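Local coordinates for protein dual function macrocyclase-peptidase POPB (PDB 5N4B) that cleaves peptide bonds after prolyl residues and macrocyclises a precursor peptide in the biosynthesis of the amanitin toxins, at residues 456-464 with 475-483. The protein carries 1 engineered substitution. Sequence-based numbering, arbitrary orientation.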
loop_
_atom_site.group_PDB
_atom_site.type_symbol
_atom_site.label_atom_id
_atom_site.label_comp_id
_atom_site.label_asym_id
_atom_site.label_seq_id
_atom_site.Cartn_x
_atom_site.Cartn_y
_atom_site.Cartn_z
ATOM N N PRO A 456 16.253 5.272 18.397
ATOM C CA PRO A 456 15.278 4.191 18.374
ATOM C C PRO A 456 15.283 3.312 19.603
ATOM O O PRO A 456 14.254 2.720 19.933
ATOM C CB PRO A 456 15.659 3.419 17.116
ATOM C CG PRO A 456 16.338 4.385 16.254
ATOM C CD PRO A 456 17.094 5.286 17.191
ATOM N N ASP A 457 16.411 3.206 20.297
ATOM C CA ASP A 457 16.515 2.414 21.509
ATOM C C ASP A 457 15.681 2.967 22.652
ATOM O O ASP A 457 15.469 2.254 23.635
ATOM C CB ASP A 457 17.961 2.343 22.016
ATOM C CG ASP A 457 18.875 1.546 21.094
ATOM O OD1 ASP A 457 18.374 0.789 20.225
ATOM O OD2 ASP A 457 20.113 1.710 21.236
ATOM N N ASP A 458 15.190 4.197 22.536
ATOM C CA ASP A 458 14.330 4.798 23.541
ATOM C C ASP A 458 12.881 4.306 23.467
ATOM O O ASP A 458 12.063 4.723 24.312
ATOM C CB ASP A 458 14.291 6.332 23.413
ATOM C CG ASP A 458 15.576 7.017 23.759
ATOM O OD1 ASP A 458 16.423 6.412 24.426
ATOM O OD2 ASP A 458 15.752 8.210 23.374
ATOM N N PHE A 459 12.561 3.485 22.481
ATOM C CA PHE A 459 11.195 3.074 22.218
ATOM C C PHE A 459 11.080 1.565 22.314
ATOM O O PHE A 459 11.962 0.833 21.879
ATOM C CB PHE A 459 10.737 3.586 20.859
ATOM C CG PHE A 459 10.804 5.107 20.734
ATOM C CD1 PHE A 459 11.995 5.718 20.359
ATOM C CD2 PHE A 459 9.717 5.924 21.069
ATOM C CE1 PHE A 459 12.102 7.096 20.251
ATOM C CE2 PHE A 459 9.817 7.309 20.951
ATOM C CZ PHE A 459 10.991 7.886 20.562
ATOM N N GLU A 460 9.943 1.143 22.808
ATOM C CA GLU A 460 9.617 -0.265 23.000
ATOM C C GLU A 460 8.321 -0.586 22.286
ATOM O O GLU A 460 7.352 0.180 22.347
ATOM C CB GLU A 460 9.391 -0.566 24.477
ATOM C CG GLU A 460 8.963 -1.973 24.813
ATOM C CD GLU A 460 8.327 -2.061 26.170
ATOM O OE1 GLU A 460 8.951 -2.735 27.025
ATOM O OE2 GLU A 460 7.173 -1.555 26.371
ATOM N N SER A 461 8.291 -1.731 21.636
ATOM C CA SER A 461 7.048 -2.281 21.142
ATOM C C SER A 461 6.802 -3.615 21.805
ATOM O O SER A 461 7.732 -4.421 22.013
ATOM C CB SER A 461 6.986 -2.420 19.636
ATOM O OG SER A 461 7.847 -3.429 19.197
ATOM N N THR A 462 5.558 -3.850 22.138
ATOM C CA THR A 462 5.106 -5.129 22.698
ATOM C C THR A 462 3.817 -5.513 21.992
ATOM O O THR A 462 3.203 -4.698 21.301
ATOM C CB THR A 462 4.824 -5.096 24.191
ATOM O OG1 THR A 462 3.799 -4.111 24.461
ATOM C CG2 THR A 462 6.110 -4.773 24.984
ATOM N N GLN A 463 3.415 -6.746 22.146
ATOM C CA GLN A 463 2.177 -7.244 21.600
ATOM C C GLN A 463 1.325 -7.771 22.743
ATOM O O GLN A 463 1.793 -8.588 23.555
ATOM C CB GLN A 463 2.459 -8.332 20.568
ATOM C CG GLN A 463 1.224 -8.846 19.845
ATOM C CD GLN A 463 1.645 -9.848 18.791
ATOM O OE1 GLN A 463 2.242 -10.881 19.101
ATOM N NE2 GLN A 463 1.355 -9.529 17.569
ATOM N N VAL A 464 0.110 -7.285 22.812
ATOM C CA VAL A 464 -0.866 -7.713 23.808
ATOM C C VAL A 464 -2.072 -8.323 23.092
ATOM O O VAL A 464 -2.248 -8.171 21.885
ATOM C CB VAL A 464 -1.285 -6.558 24.729
ATOM C CG1 VAL A 464 -0.091 -6.001 25.427
ATOM C CG2 VAL A 464 -2.012 -5.478 23.980
ATOM N N PRO A 475 -4.559 -9.876 18.576
ATOM C CA PRO A 475 -3.324 -9.235 19.054
ATOM C C PRO A 475 -3.251 -7.785 18.618
ATOM O O PRO A 475 -3.858 -7.373 17.628
ATOM C CB PRO A 475 -2.214 -10.028 18.345
ATOM C CG PRO A 475 -2.872 -10.374 17.049
ATOM C CD PRO A 475 -4.347 -10.575 17.280
ATOM N N MET A 476 -2.495 -7.023 19.388
ATOM C CA MET A 476 -2.339 -5.595 19.147
ATOM C C MET A 476 -0.919 -5.194 19.526
ATOM O O MET A 476 -0.467 -5.453 20.647
ATOM C CB MET A 476 -3.314 -4.798 19.993
ATOM C CG MET A 476 -3.154 -3.286 19.885
ATOM S SD MET A 476 -4.615 -2.330 20.407
ATOM C CE MET A 476 -4.983 -3.021 22.013
ATOM N N PHE A 477 -0.249 -4.466 18.634
ATOM C CA PHE A 477 1.042 -3.870 18.974
ATOM C C PHE A 477 0.832 -2.572 19.736
ATOM O O PHE A 477 -0.062 -1.785 19.411
ATOM C CB PHE A 477 1.826 -3.544 17.716
ATOM C CG PHE A 477 2.225 -4.733 16.902
ATOM C CD1 PHE A 477 3.112 -5.673 17.403
ATOM C CD2 PHE A 477 1.739 -4.900 15.624
ATOM C CE1 PHE A 477 3.506 -6.760 16.612
ATOM C CE2 PHE A 477 2.174 -6.000 14.821
ATOM C CZ PHE A 477 3.035 -6.894 15.334
ATOM N N ILE A 478 1.634 -2.377 20.789
ATOM C CA ILE A 478 1.641 -1.134 21.555
ATOM C C ILE A 478 3.065 -0.608 21.536
ATOM O O ILE A 478 3.994 -1.315 21.953
ATOM C CB ILE A 478 1.132 -1.332 22.993
ATOM C CG1 ILE A 478 -0.345 -1.775 22.930
ATOM C CG2 ILE A 478 1.244 -0.051 23.745
ATOM C CD1 ILE A 478 -1.052 -1.960 24.315
ATOM N N VAL A 479 3.238 0.629 21.082
ATOM C CA VAL A 479 4.540 1.279 21.001
ATOM C C VAL A 479 4.559 2.457 21.958
ATOM O O VAL A 479 3.599 3.244 22.006
ATOM C CB VAL A 479 4.868 1.754 19.571
ATOM C CG1 VAL A 479 6.288 2.279 19.506
ATOM C CG2 VAL A 479 4.655 0.617 18.585
ATOM N N ARG A 480 5.680 2.616 22.684
ATOM C CA ARG A 480 5.823 3.742 23.614
ATOM C C ARG A 480 7.279 4.186 23.685
ATOM O O ARG A 480 8.203 3.412 23.432
ATOM C CB ARG A 480 5.323 3.381 25.010
ATOM C CG ARG A 480 6.110 2.254 25.686
ATOM C CD ARG A 480 5.856 2.142 27.153
ATOM N NE ARG A 480 6.352 0.874 27.644
ATOM C CZ ARG A 480 6.134 0.466 28.886
ATOM N NH1 ARG A 480 5.509 1.258 29.750
ATOM N NH2 ARG A 480 6.557 -0.720 29.268
ATOM N N HIS A 481 7.452 5.453 23.997
ATOM C CA HIS A 481 8.733 5.878 24.545
ATOM C C HIS A 481 8.854 5.222 25.922
ATOM O O HIS A 481 7.883 5.169 26.668
ATOM C CB HIS A 481 8.775 7.390 24.672
ATOM C CG HIS A 481 10.097 7.920 25.106
ATOM N ND1 HIS A 481 10.397 8.093 26.443
ATOM C CD2 HIS A 481 11.190 8.312 24.415
ATOM C CE1 HIS A 481 11.633 8.554 26.554
ATOM N NE2 HIS A 481 12.140 8.689 25.340
ATOM N N LYS A 482 10.046 4.731 26.257
ATOM C CA LYS A 482 10.173 3.872 27.441
ATOM C C LYS A 482 9.961 4.607 28.755
ATOM O O LYS A 482 9.799 3.929 29.785
ATOM C CB LYS A 482 11.483 3.078 27.396
ATOM C CG LYS A 482 11.572 2.051 26.311
ATOM C CD LYS A 482 13.016 1.483 26.231
ATOM C CE LYS A 482 13.180 0.453 25.192
ATOM N NZ LYS A 482 14.604 0.017 25.244
ATOM N N SER A 483 9.933 5.927 28.771
ATOM C CA SER A 483 9.602 6.674 29.982
ATOM C C SER A 483 8.107 6.703 30.245
ATOM O O SER A 483 7.678 7.093 31.341
ATOM C CB SER A 483 10.118 8.118 29.900
ATOM O OG SER A 483 9.459 8.881 28.891
HETATM O O HOH W 1 14.868 9.733 25.429
HETATM O O HOH W 2 13.987 -0.811 22.369
HETATM O O HOH W 3 4.854 -1.477 24.704
#
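Glu460 and Arg480 face each other as a hydrogen-bonded antiparallel pair, and a side-on salt bridge joins their side chains. One carboxylate oxygen, Glu460 OE2, accepts from Arg480 NE at 2.9 Å and from Arg480 NH2 at 3.1 Å. Both nitrogens approach from the same face of the carboxylate and keep the oxygen near the guanidinium plane; NE lies well above the carboxylate plane. A water is a third donor to OE2 and also donates to Ile478 O, tying the acid to the strand opposite; the same water bonds Thr462 OG1.

On the other face of the sheet His481 turns its edge toward the face of the Phe459 ring, a T-shaped pair with centroids 5.2 Å apart and planes at 84°. His481 CG stands anti to the backbone N (chi1 -175°), which also brings one face of the imidazole over Asp458 O. A water links Asp458 OD2, weakly, with His481 NE2.

Strands 459-467 and 473-481 form the beta hairpin that begins the eight-stranded mixed sheet of the alpha/beta-hydrolase domain, with 459-467 at its outer edge. Paired backbone bonds join Glu460 with Arg480, Thr462 with Ile478 and Val464 with Met476. Beyond the strand end, Lys482 N donates to Asp458 O at 2.8 Å, while the extended lysine chain carries NZ to Asp457 O at 2.9 Å.

At the far end Gln463 runs alongside Pro475, its NE2 3.6 Å from Phe477 CE1 with amide and ring planes 17° apart; that nitrogen is hydrogen-bonded to Asn380 O of the propeller. Val464 CG2 meets Ile478 CD1 at 3.7 Å, beside Tyr566. Farther out, Arg480 NH1 bonds Thr484 O and the guanidinium makes a cation-pi contact with Phe486, while helix 510-519 packs against Phe459 and Val479.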